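PDB 5ERE: extracellular ligand-binding receptor from Desulfohalobium retbaense DSM 5692, which probably senses small extracellular molecules, binding 2-oxo-4-methylpentanoic acid in a periplasmic-binding-protein module and cytosine in a tandem PAS-like sensor module. Local coordinates for residues A[119-124]-A[329-334]. Numbering follows the deposited sequence.
Sequences LAAYLT and LTQTAQ
Gln331 reaches from the long helix 324-357 to the C-terminal part of helix 112-123 and gives an amide hydrogen to the backbone carbonyl of Ala121. This is a side-chain-to-main-chain tie between the leucine-binding-protein-type solute-binding module and the helix that leads into the tandem PAS sensor. The distance from Gln331 NE2 to Ala121 O is 2.9 Å, and the N-H...O angle of 161° is close to straight. The acceptor lies almost in the plane of the glutamine amide, while the donor is tilted 18° from the carbonyl plane of Ala121, with a C=O...N angle of 143°.

The other end of the amide rests against the same residue: Gln331 OE1 is 3.7 Å from Ala121 CB, so carbonyl and methyl of Ala121 are both met by one flat group. Thr124 adds a looser touch, its CG2 lying 4.2 Å from Gln331 NE2. Only 94 Å² is buried in all, summed over both sides, and the two backbones stay apart, with Ala121 CA and Gln331 CA separated by 8.5 Å. The gap is bridged because Gln331 carries its CG anti to the carbonyl carbon and runs extended beyond it.

Behind this bridge each helix is packed into its own module. Leu119 and Leu123 pack on helix 137-149, against Trp142 and Leu146, whereas Leu329 and Ala333 lie on Leu557 of strand 553-561. Helix 112-123 is kinked here: the amides of Ala121 and Tyr122 lack the usual bond to the residue four back, and Tyr122 N goes instead to Leu119 O, three residues back, at 3.0 Å, sharing it with Leu123 N at 3.2 Å.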
loop_
_atom_site.group_PDB
_atom_site.type_symbol
_atom_site.label_atom_id
_atom_site.label_comp_id
_atom_site.label_asym_id
_atom_site.label_seq_id
_atom_site.Cartn_x
_atom_site.Cartn_y
_atom_site.Cartn_z
ATOM N N LEU A 119 2.657 0.796 6.199
ATOM C CA LEU A 119 3.485 0.764 7.390
ATOM C C LEU A 119 3.503 -0.649 8.014
ATOM O O LEU A 119 4.528 -1.073 8.548
ATOM C CB LEU A 119 2.988 1.807 8.409
ATOM C CG LEU A 119 3.743 1.970 9.740
ATOM C CD1 LEU A 119 5.120 2.541 9.540
ATOM C CD2 LEU A 119 2.959 2.872 10.686
ATOM N N ALA A 120 2.394 -1.374 7.876
ATOM C CA ALA A 120 2.256 -2.735 8.399
ATOM C C ALA A 120 3.275 -3.709 7.826
ATOM O O ALA A 120 3.541 -4.735 8.440
ATOM C CB ALA A 120 0.827 -3.275 8.125
ATOM N N ALA A 121 3.828 -3.415 6.654
ATOM C CA ALA A 121 4.822 -4.314 6.066
ATOM C C ALA A 121 6.101 -4.303 6.870
ATOM O O ALA A 121 6.841 -5.277 6.871
ATOM C CB ALA A 121 5.142 -3.942 4.610
ATOM N N TYR A 122 6.382 -3.165 7.497
ATOM C CA TYR A 122 7.556 -3.025 8.350
ATOM C C TYR A 122 7.259 -3.563 9.755
ATOM O O TYR A 122 8.046 -4.326 10.309
ATOM C CB TYR A 122 7.974 -1.559 8.416
ATOM C CG TYR A 122 9.210 -1.289 9.233
ATOM C CD1 TYR A 122 10.453 -1.736 8.799
ATOM C CD2 TYR A 122 9.149 -0.566 10.418
ATOM C CE1 TYR A 122 11.601 -1.490 9.524
ATOM C CE2 TYR A 122 10.296 -0.326 11.169
ATOM C CZ TYR A 122 11.523 -0.791 10.708
ATOM O OH TYR A 122 12.685 -0.562 11.408
ATOM N N LEU A 123 6.116 -3.156 10.301
ATOM C CA LEU A 123 5.783 -3.392 11.714
ATOM C C LEU A 123 5.556 -4.871 12.021
ATOM O O LEU A 123 5.579 -5.285 13.189
ATOM C CB LEU A 123 4.525 -2.601 12.129
ATOM C CG LEU A 123 4.655 -1.093 12.375
ATOM C CD1 LEU A 123 3.351 -0.473 12.894
ATOM C CD2 LEU A 123 5.788 -0.807 13.325
ATOM N N THR A 124 5.327 -5.662 10.984
ATOM C CA THR A 124 4.946 -7.045 11.176
ATOM C C THR A 124 6.132 -7.883 11.724
ATOM O O THR A 124 5.916 -8.938 12.285
ATOM C CB THR A 124 4.359 -7.635 9.849
ATOM O OG1 THR A 124 3.657 -8.856 10.116
ATOM C CG2 THR A 124 5.427 -7.855 8.788
ATOM N N LEU A 329 10.263 -7.759 -1.888
ATOM C CA LEU A 329 10.465 -8.950 -2.708
ATOM C C LEU A 329 10.437 -10.216 -1.860
ATOM O O LEU A 329 9.745 -11.186 -2.185
ATOM C CB LEU A 329 11.793 -8.863 -3.454
ATOM C CG LEU A 329 12.099 -10.038 -4.380
ATOM C CD1 LEU A 329 11.025 -10.227 -5.508
ATOM C CD2 LEU A 329 13.441 -9.801 -4.967
ATOM N N THR A 330 11.176 -10.200 -0.756
ATOM C CA THR A 330 11.218 -11.360 0.127
ATOM C C THR A 330 9.861 -11.707 0.681
ATOM O O THR A 330 9.469 -12.868 0.662
ATOM C CB THR A 330 12.198 -11.141 1.311
ATOM O OG1 THR A 330 13.500 -10.865 0.785
ATOM C CG2 THR A 330 12.253 -12.380 2.172
ATOM N N GLN A 331 9.136 -10.700 1.151
ATOM C CA GLN A 331 7.795 -10.934 1.688
ATOM C C GLN A 331 6.863 -11.551 0.646
ATOM O O GLN A 331 5.999 -12.362 0.960
ATOM C CB GLN A 331 7.204 -9.632 2.214
ATOM C CG GLN A 331 7.867 -9.175 3.527
ATOM C CD GLN A 331 7.375 -7.822 4.008
ATOM O OE1 GLN A 331 6.688 -7.089 3.283
ATOM N NE2 GLN A 331 7.725 -7.482 5.247
ATOM N N THR A 332 7.058 -11.180 -0.607
ATOM C CA THR A 332 6.228 -11.722 -1.683
ATOM C C THR A 332 6.656 -13.149 -1.999
ATOM O O THR A 332 5.797 -14.029 -2.131
ATOM C CB THR A 332 6.325 -10.855 -2.966
ATOM O OG1 THR A 332 6.027 -9.502 -2.634
ATOM C CG2 THR A 332 5.360 -11.327 -4.097
ATOM N N ALA A 333 7.978 -13.367 -2.130
ATOM C CA ALA A 333 8.526 -14.719 -2.309
ATOM C C ALA A 333 7.993 -15.650 -1.234
ATOM O O ALA A 333 7.657 -16.807 -1.503
ATOM C CB ALA A 333 10.050 -14.708 -2.247
ATOM N N GLN A 334 7.954 -15.147 -0.005
ATOM C CA GLN A 334 7.535 -15.977 1.122
ATOM C C GLN A 334 6.056 -16.311 1.070
ATOM O O GLN A 334 5.659 -17.435 1.392
ATOM C CB GLN A 334 7.848 -15.279 2.443
ATOM C CG GLN A 334 9.320 -15.265 2.739
ATOM C CD GLN A 334 9.662 -14.455 3.964
ATOM O OE1 GLN A 334 8.798 -13.834 4.591
ATOM N NE2 GLN A 334 10.928 -14.450 4.309
#